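Local structure of peptide chain release factor subunit 1 (Methanosarcina mazei, 3IR9) at residues A[101-106]-A[113-118]; A[79-84]-A[107-112]; A[53-58]-A[122-127]. The protein probably directs the termination of translation at the stop codons UAA, UAG and UGA, and is represented here by its C-terminal domain, which carries a zinc site. All blocks are in the same frame, centred on the assembly; numbering follows the deposited sequence.

Contact 1. Residues A[101-106]-A[113-118]; sequences PAAGNC and LEVTDV. With ZN (zinc ion), chain C.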
loop_
_atom_site.group_PDB
_atom_site.type_symbol
_atom_site.label_atom_id
_atom_site.label_comp_id
_atom_site.label_asym_id
_atom_site.label_seq_id
_atom_site.Cartn_x
_atom_site.Cartn_y
_atom_site.Cartn_z
ATOM N N PRO A 101 -10.903 24.763 4.883
ATOM C CA PRO A 101 -10.355 26.123 4.945
ATOM C C PRO A 101 -11.462 27.169 5.062
ATOM O O PRO A 101 -12.558 26.960 4.539
ATOM C CB PRO A 101 -9.640 26.280 3.598
ATOM C CG PRO A 101 -9.679 24.924 2.936
ATOM C CD PRO A 101 -10.851 24.214 3.519
ATOM N N ALA A 102 -11.174 28.284 5.729
ATOM C CA ALA A 102 -12.195 29.296 5.995
ATOM C C ALA A 102 -12.057 30.554 5.144
ATOM O O ALA A 102 -11.009 30.810 4.544
ATOM C CB ALA A 102 -12.204 29.666 7.472
ATOM N N ALA A 103 -13.131 31.337 5.116
ATOM C CA ALA A 103 -13.155 32.608 4.410
ATOM C C ALA A 103 -13.668 33.717 5.328
ATOM O O ALA A 103 -14.854 33.764 5.649
ATOM C CB ALA A 103 -14.023 32.503 3.169
ATOM N N GLY A 104 -12.767 34.609 5.737
ATOM C CA GLY A 104 -13.122 35.751 6.558
ATOM C C GLY A 104 -13.707 36.902 5.754
ATOM O O GLY A 104 -14.621 36.693 4.954
ATOM N N ASN A 105 -13.181 38.110 5.971
ATOM C CA ASN A 105 -13.670 39.330 5.310
ATOM C C ASN A 105 -12.722 39.909 4.255
ATOM O O ASN A 105 -11.524 39.608 4.236
ATOM C CB ASN A 105 -13.972 40.423 6.338
ATOM C CG ASN A 105 -15.204 40.130 7.166
ATOM O OD1 ASN A 105 -16.141 39.475 6.705
ATOM N ND2 ASN A 105 -15.214 40.630 8.395
ATOM N N CYS A 106 -13.270 40.767 3.398
ATOM C CA CYS A 106 -12.510 41.381 2.311
ATOM C C CYS A 106 -11.664 42.555 2.796
ATOM O O CYS A 106 -12.195 43.539 3.300
ATOM C CB CYS A 106 -13.456 41.841 1.194
ATOM S SG CYS A 106 -12.637 42.256 -0.374
ATOM N N LEU A 113 -15.594 37.101 2.347
ATOM C CA LEU A 113 -14.961 36.254 1.354
ATOM C C LEU A 113 -15.593 34.866 1.420
ATOM O O LEU A 113 -16.304 34.537 2.375
ATOM C CB LEU A 113 -13.454 36.163 1.615
ATOM C CG LEU A 113 -12.698 37.492 1.643
ATOM C CD1 LEU A 113 -11.288 37.289 2.167
ATOM C CD2 LEU A 113 -12.672 38.133 0.265
ATOM N N GLU A 114 -15.339 34.053 0.402
ATOM C CA GLU A 114 -15.850 32.691 0.369
ATOM C C GLU A 114 -14.897 31.829 -0.452
ATOM O O GLU A 114 -14.440 32.252 -1.511
ATOM C CB GLU A 114 -17.249 32.670 -0.251
ATOM C CG GLU A 114 -18.241 33.648 0.377
ATOM C CD GLU A 114 -19.420 33.941 -0.535
ATOM O OE1 GLU A 114 -19.659 33.146 -1.471
ATOM O OE2 GLU A 114 -20.105 34.967 -0.323
ATOM N N VAL A 115 -14.587 30.630 0.030
ATOM C CA VAL A 115 -13.692 29.745 -0.710
ATOM C C VAL A 115 -14.435 29.168 -1.907
ATOM O O VAL A 115 -15.521 28.603 -1.759
ATOM C CB VAL A 115 -13.145 28.612 0.167
ATOM C CG1 VAL A 115 -12.086 27.839 -0.581
ATOM C CG2 VAL A 115 -12.560 29.176 1.437
ATOM N N THR A 116 -13.851 29.324 -3.094
ATOM C CA THR A 116 -14.526 28.931 -4.328
ATOM C C THR A 116 -14.065 27.574 -4.876
ATOM O O THR A 116 -14.779 26.932 -5.649
ATOM C CB THR A 116 -14.428 30.024 -5.415
ATOM O OG1 THR A 116 -13.059 30.396 -5.608
ATOM C CG2 THR A 116 -15.238 31.253 -5.007
ATOM N N ASP A 117 -12.876 27.139 -4.469
ATOM C CA ASP A 117 -12.387 25.814 -4.840
ATOM C C ASP A 117 -11.188 25.419 -3.995
ATOM O O ASP A 117 -10.357 26.256 -3.639
ATOM C CB ASP A 117 -12.015 25.746 -6.329
ATOM C CG ASP A 117 -11.244 24.479 -6.684
ATOM O OD1 ASP A 117 -11.809 23.373 -6.541
ATOM O OD2 ASP A 117 -10.070 24.590 -7.106
ATOM N N VAL A 118 -11.126 24.137 -3.656
ATOM C CA VAL A 118 -9.931 23.552 -3.080
ATOM C C VAL A 118 -9.488 22.413 -3.991
ATOM O O VAL A 118 -10.306 21.607 -4.448
ATOM C CB VAL A 118 -10.163 23.043 -1.653
ATOM C CG1 VAL A 118 -8.846 22.613 -1.033
ATOM C CG2 VAL A 118 -10.824 24.131 -0.809
HETATM ZN ZN ZN C . -14.532 43.081 -1.466
HETATM O O HOH W 1 -17.314 33.549 4.429
#

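Contact 2. Residues A[79-84]-A[107-112]; sequences TKCSVC and PKCGSS. With ZN (zinc ion), chain C.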
loop_
_atom_site.group_PDB
_atom_site.type_symbol
_atom_site.label_atom_id
_atom_site.label_comp_id
_atom_site.label_asym_id
_atom_site.label_seq_id
_atom_site.Cartn_x
_atom_site.Cartn_y
_atom_site.Cartn_z
ATOM N N THR A 79 -9.845 31.755 -2.968
ATOM C CA THR A 79 -10.912 32.486 -2.307
ATOM C C THR A 79 -11.263 33.728 -3.139
ATOM O O THR A 79 -10.408 34.286 -3.828
ATOM C CB THR A 79 -10.522 32.865 -0.852
ATOM O OG1 THR A 79 -9.598 33.959 -0.862
ATOM C CG2 THR A 79 -9.876 31.679 -0.140
ATOM N N LYS A 80 -12.522 34.147 -3.093
ATOM C CA LYS A 80 -12.955 35.312 -3.854
ATOM C C LYS A 80 -14.013 36.132 -3.107
ATOM O O LYS A 80 -14.878 35.585 -2.423
ATOM C CB LYS A 80 -13.484 34.888 -5.227
ATOM C CG LYS A 80 -12.515 34.041 -6.033
ATOM C CD LYS A 80 -13.135 33.653 -7.358
ATOM C CE LYS A 80 -12.369 32.523 -8.011
ATOM N NZ LYS A 80 -13.133 31.943 -9.149
ATOM N N CYS A 81 -13.937 37.452 -3.241
ATOM C CA CYS A 81 -14.872 38.327 -2.554
ATOM C C CYS A 81 -16.245 38.280 -3.210
ATOM O O CYS A 81 -16.374 38.248 -4.435
ATOM C CB CYS A 81 -14.351 39.762 -2.502
ATOM S SG CYS A 81 -15.416 40.853 -1.562
ATOM N N SER A 82 -17.268 38.287 -2.368
ATOM C CA SER A 82 -18.642 38.114 -2.814
ATOM C C SER A 82 -19.234 39.350 -3.494
ATOM O O SER A 82 -20.335 39.288 -4.042
ATOM C CB SER A 82 -19.513 37.697 -1.629
ATOM O OG SER A 82 -19.235 38.490 -0.489
ATOM N N VAL A 83 -18.516 40.472 -3.458
ATOM C CA VAL A 83 -18.997 41.688 -4.115
ATOM C C VAL A 83 -17.964 42.329 -5.051
ATOM O O VAL A 83 -18.227 42.512 -6.241
ATOM C CB VAL A 83 -19.550 42.730 -3.104
ATOM C CG1 VAL A 83 -20.371 42.041 -2.027
ATOM C CG2 VAL A 83 -18.434 43.540 -2.478
ATOM N N CYS A 84 -16.793 42.666 -4.524
ATOM C CA CYS A 84 -15.781 43.315 -5.345
ATOM C C CYS A 84 -14.886 42.266 -6.007
ATOM O O CYS A 84 -15.094 41.060 -5.846
ATOM C CB CYS A 84 -14.989 44.371 -4.545
ATOM S SG CYS A 84 -13.453 43.852 -3.734
ATOM N N PRO A 107 -10.340 42.459 2.631
ATOM C CA PRO A 107 -9.451 43.529 3.082
ATOM C C PRO A 107 -9.595 44.742 2.170
ATOM O O PRO A 107 -8.962 45.770 2.400
ATOM C CB PRO A 107 -8.058 42.899 2.954
ATOM C CG PRO A 107 -8.311 41.413 2.825
ATOM C CD PRO A 107 -9.591 41.322 2.080
ATOM N N LYS A 108 -10.445 44.619 1.155
ATOM C CA LYS A 108 -10.688 45.703 0.210
ATOM C C LYS A 108 -12.000 46.440 0.481
ATOM O O LYS A 108 -12.018 47.666 0.557
ATOM C CB LYS A 108 -10.671 45.176 -1.227
ATOM C CG LYS A 108 -9.280 44.922 -1.759
ATOM C CD LYS A 108 -8.528 46.233 -1.905
ATOM C CE LYS A 108 -7.040 46.006 -2.118
ATOM N NZ LYS A 108 -6.274 47.265 -1.906
ATOM N N CYS A 109 -13.092 45.692 0.628
ATOM C CA CYS A 109 -14.416 46.296 0.791
ATOM C C CYS A 109 -15.121 45.835 2.063
ATOM O O CYS A 109 -16.228 46.283 2.378
ATOM C CB CYS A 109 -15.294 45.982 -0.415
ATOM S SG CYS A 109 -16.076 44.368 -0.336
ATOM N N GLY A 110 -14.479 44.929 2.788
ATOM C CA GLY A 110 -15.018 44.456 4.046
ATOM C C GLY A 110 -16.149 43.451 3.941
ATOM O O GLY A 110 -16.734 43.081 4.955
ATOM N N SER A 111 -16.463 43.004 2.728
ATOM C CA SER A 111 -17.492 41.984 2.539
ATOM C C SER A 111 -16.951 40.595 2.860
ATOM O O SER A 111 -15.736 40.391 2.912
ATOM C CB SER A 111 -18.015 42.005 1.104
ATOM O OG SER A 111 -18.657 43.230 0.822
ATOM N N SER A 112 -17.853 39.639 3.068
ATOM C CA SER A 112 -17.449 38.269 3.372
ATOM C C SER A 112 -16.807 37.606 2.157
ATOM O O SER A 112 -17.388 37.570 1.072
ATOM C CB SER A 112 -18.640 37.437 3.862
ATOM O OG SER A 112 -18.225 36.169 4.347
HETATM ZN ZN ZN C . -14.532 43.081 -1.466
#

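Contact 3. Residues A[53-58]-A[122-127]; sequences QVRANL and VDEFSE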
loop_
_atom_site.group_PDB
_atom_site.type_symbol
_atom_site.label_atom_id
_atom_site.label_comp_id
_atom_site.label_asym_id
_atom_site.label_seq_id
_atom_site.Cartn_x
_atom_site.Cartn_y
_atom_site.Cartn_z
ATOM N N GLN A 53 8.181 28.602 -7.450
ATOM C CA GLN A 53 9.054 28.706 -8.623
ATOM C C GLN A 53 8.606 27.822 -9.786
ATOM O O GLN A 53 8.649 28.232 -10.945
ATOM C CB GLN A 53 10.506 28.380 -8.258
ATOM C CG GLN A 53 11.526 28.843 -9.303
ATOM C CD GLN A 53 12.874 28.158 -9.148
ATOM O OE1 GLN A 53 12.969 27.092 -8.545
ATOM N NE2 GLN A 53 13.918 28.764 -9.699
ATOM N N VAL A 54 8.190 26.601 -9.481
ATOM C CA VAL A 54 7.725 25.705 -10.521
ATOM C C VAL A 54 6.344 26.113 -11.048
ATOM O O VAL A 54 6.055 25.939 -12.232
ATOM C CB VAL A 54 7.748 24.246 -10.045
ATOM C CG1 VAL A 54 6.908 23.367 -10.962
ATOM C CG2 VAL A 54 9.183 23.749 -9.988
ATOM N N ARG A 55 5.506 26.689 -10.187
ATOM C CA ARG A 55 4.166 27.113 -10.613
ATOM C C ARG A 55 4.221 28.123 -11.751
ATOM O O ARG A 55 3.533 27.965 -12.758
ATOM C CB ARG A 55 3.335 27.691 -9.453
ATOM C CG ARG A 55 1.927 28.095 -9.887
ATOM C CD ARG A 55 1.043 28.571 -8.740
ATOM N NE ARG A 55 0.547 27.478 -7.907
ATOM C CZ ARG A 55 1.039 27.173 -6.709
ATOM N NH1 ARG A 55 0.529 26.170 -6.009
ATOM N NH2 ARG A 55 2.044 27.875 -6.207
ATOM N N ALA A 56 5.048 29.151 -11.584
ATOM C CA ALA A 56 5.147 30.247 -12.547
ATOM C C ALA A 56 5.656 29.809 -13.922
ATOM O O ALA A 56 5.350 30.430 -14.943
ATOM C CB ALA A 56 6.022 31.363 -11.984
ATOM N N ASN A 57 6.444 28.743 -13.947
ATOM C CA ASN A 57 6.970 28.243 -15.203
ATOM C C ASN A 57 5.899 27.481 -15.966
ATOM O O ASN A 57 5.797 27.592 -17.187
ATOM C CB ASN A 57 8.207 27.386 -14.961
ATOM C CG ASN A 57 9.431 28.221 -14.627
ATOM O OD1 ASN A 57 9.902 28.230 -13.489
ATOM N ND2 ASN A 57 9.940 28.943 -15.618
ATOM N N LEU A 58 5.083 26.731 -15.233
ATOM C CA LEU A 58 3.973 25.996 -15.833
ATOM C C LEU A 58 2.972 26.941 -16.478
ATOM O O LEU A 58 2.348 26.612 -17.491
ATOM C CB LEU A 58 3.269 25.146 -14.778
ATOM C CG LEU A 58 4.011 23.877 -14.370
ATOM C CD1 LEU A 58 3.495 23.357 -13.041
ATOM C CD2 LEU A 58 3.884 22.820 -15.453
ATOM N N VAL A 122 -0.864 18.523 -6.254
ATOM C CA VAL A 122 -0.531 17.583 -7.328
ATOM C C VAL A 122 -1.543 17.611 -8.479
ATOM O O VAL A 122 -1.187 17.362 -9.629
ATOM C CB VAL A 122 -0.329 16.141 -6.800
ATOM C CG1 VAL A 122 -1.132 15.912 -5.537
ATOM C CG2 VAL A 122 -0.681 15.122 -7.862
ATOM N N ASP A 123 -2.796 17.931 -8.167
ATOM C CA ASP A 123 -3.813 18.129 -9.196
ATOM C C ASP A 123 -3.448 19.320 -10.076
ATOM O O ASP A 123 -3.155 19.162 -11.261
ATOM C CB ASP A 123 -5.184 18.388 -8.563
ATOM C CG ASP A 123 -5.988 17.121 -8.343
ATOM O OD1 ASP A 123 -5.388 16.037 -8.168
ATOM O OD2 ASP A 123 -7.234 17.221 -8.335
ATOM N N GLU A 124 -3.471 20.510 -9.477
ATOM C CA GLU A 124 -3.239 21.765 -10.189
ATOM C C GLU A 124 -2.030 21.701 -11.114
ATOM O O GLU A 124 -2.070 22.198 -12.239
ATOM C CB GLU A 124 -3.061 22.918 -9.196
ATOM C CG GLU A 124 -2.603 24.223 -9.840
ATOM C CD GLU A 124 -1.934 25.167 -8.848
ATOM O OE1 GLU A 124 -1.842 24.809 -7.656
ATOM O OE2 GLU A 124 -1.497 26.265 -9.255
ATOM N N PHE A 125 -0.957 21.085 -10.627
ATOM C CA PHE A 125 0.311 21.066 -11.346
ATOM C C PHE A 125 0.289 20.094 -12.521
ATOM O O PHE A 125 1.004 20.283 -13.504
ATOM C CB PHE A 125 1.469 20.770 -10.383
ATOM C CG PHE A 125 1.835 21.941 -9.494
ATOM C CD1 PHE A 125 0.854 22.772 -8.972
ATOM C CD2 PHE A 125 3.159 22.204 -9.173
ATOM C CE1 PHE A 125 1.188 23.842 -8.156
ATOM C CE2 PHE A 125 3.497 23.273 -8.355
ATOM C CZ PHE A 125 2.510 24.090 -7.849
ATOM N N SER A 126 -0.551 19.069 -12.419
ATOM C CA SER A 126 -0.736 18.114 -13.504
ATOM C C SER A 126 -1.663 18.679 -14.579
ATOM O O SER A 126 -1.484 18.417 -15.771
ATOM C CB SER A 126 -1.295 16.806 -12.955
ATOM O OG SER A 126 -0.429 16.284 -11.967
ATOM N N GLU A 127 -2.650 19.460 -14.144
ATOM C CA GLU A 127 -3.542 20.175 -15.052
ATOM C C GLU A 127 -2.738 21.136 -15.929
ATOM O O GLU A 127 -2.927 21.190 -17.143
ATOM C CB GLU A 127 -4.599 20.955 -14.257
ATOM C CG GLU A 127 -5.418 20.117 -13.269
ATOM C CD GLU A 127 -6.246 20.972 -12.311
ATOM O OE1 GLU A 127 -7.178 20.431 -11.673
ATOM O OE2 GLU A 127 -5.966 22.186 -12.195
#

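Contact 1. Residues A[101-106]-A[113-118]
Leu113 N donates to Gly104 O over 2.8 Å, the hydrogen bond that joins the loop 101-106 to the start of the strand 113-118. Its N-H...O angle is 146° and the donor is tilted out of the carbonyl plane, so the bond is short but bent. A water donates to Ala103 O at 2.8 Å; its leg to Leu113 O is doubtful, being too short.

The two segments run roughly antiparallel, their end-to-end directions 149° apart, yet 101-106 forms no regular strand. It lies along strand 113-120, an outer strand of a three-stranded antiparallel sheet whose tip has the character of a zinc ribbon: Cys106 SG binds the zinc ion at 2.3 Å, together with Cys81, Cys84 and Cys109.

The van der Waals contacts follow the strand. Leu113 CG stands anti to the carbonyl carbon (chi1 -57°), which brings CD1 against Asn105 O and CD2 to 3.9 Å from Cys106 CB, the carbon that carries the zinc-binding sulfur. Ala103 CB rests against the strand backbone, 3.2 Å from Leu113 O, and reaches Val115 CG2 at 4.0 Å. Farther on, Pro101 and Val118 meet tip to tip, CG to CG2 at 4.0 Å.

Contact 2. Residues A[79-84]-A[107-112]
Ser82 OG donates to Ser112 O at 2.6 Å, approaching in the plane of the carbonyl with a C=O...O angle of 149°. The hydroxyl sits between its own backbone N and carbonyl carbon (chi1 45°), a setting that turns it onto the other segment. Next to this bond the packing is close: Val83 CG2 abuts Cys109 SG and Ser111 OG together, 3.3 Å from each, while Ser111 CB lies 3.9 Å from Cys81 SG.

The zinc ion pulls the same parts together, with Cys81 SG at 2.4 Å and Cys109 SG at 2.3 Å. Each thiolate also takes a weak N-H...S bond from its own segment, Cys81 SG from Val83 N and Cys109 SG from Ser111 N, which probably tempers its charge.

The far side is looser. Cys84 SG is 2.6 Å from the zinc ion, the longest of the four metal bonds, and its nearest carbon across the contact is Lys108 CB, at 4.0 Å. Beyond CB the lysine chain bends and leads away from 79-84, on an exposed surface. With Cys106 completing the site, the two Cys-x-x-Cys turns, one starting at the end of strand 75-81 and one preceding strand 113-120, hold zinc in the manner of a zinc ribbon.

Contact 3. Residues A[53-58]-A[122-127]
Arg55 grips Glu124 side-on with two nitrogens, one to each carboxylate oxygen. Arg55 NE donates to Glu124 OE2 at 2.7 Å and Arg55 NH1 to Glu124 OE1 at 3.2 Å, both nearly straight, with both oxygens lying in the guanidinium plane and met on their syn sides. The match is not perfectly flat, since the carboxylate is turned 22° against the guanidinium.

A second group covers one face of the guanidinium. The Phe125 ring stands almost perpendicular to it and presents its edge: Phe125 CZ lies 3.4 Å above the guanidinium plane of Arg55, offset toward the rim, and Phe125 CE1 is 3.2 Å from Arg55 NH1. The arginine chain leaves its helix with CG anti to the backbone N and then bends at chi3 (-76°), which turns the head across both partners. With an alanine at Arg55, Glu124 would probably lose its charge mate and the edge of the Phe125 ring its flat support.

Apolar contacts continue along the ring: Leu58 CD1 comes to 4.1 Å from Phe125 CD2, and Val54 CG1 to 4.3 Å from Phe125 CE2. Further out, Glu51 forms another salt bridge with Arg55 NH1, so two acids position the head and probably balance its charge.

The axes of the two helical segments pass 10.5 Å apart at 32°, a separation spanned by the Phe125 ring and the Arg55-Glu124 pair. Val54 and Phe125 both rest on Leu66 of strand 63-69 and Ile156 of strand 156-160. Helices 51-58 and 121-131 thus lie side by side on one mixed beta-sheet, the layered alpha/beta arrangement of eRF1 domain 3.

How the contacts relate
From the N terminus, segment 53-58 opens the widest loop, which contact 3 closes only at 122-127. The chain meanwhile leaves strand 63-69 of the mixed sheet for the antiparallel sheet, where contacts 1 and 2 nest inside that loop. Contact 2 closes a loop from 79-84 to 107-112, and contact 1 a shorter one from 101-106 to 113-118; their segments alternate, so the loops cross. Their centres are about 9 Å apart, they share the zinc ion, and a probable hydrogen bond joins Lys80 N to Glu114 O. The centre of contact 3 lies about 22 Å from that of contact 1 and about 27 Å from that of contact 2. Strand 113-120 runs directly into helix 121-131, linking zinc-bearing tip to alpha/beta body.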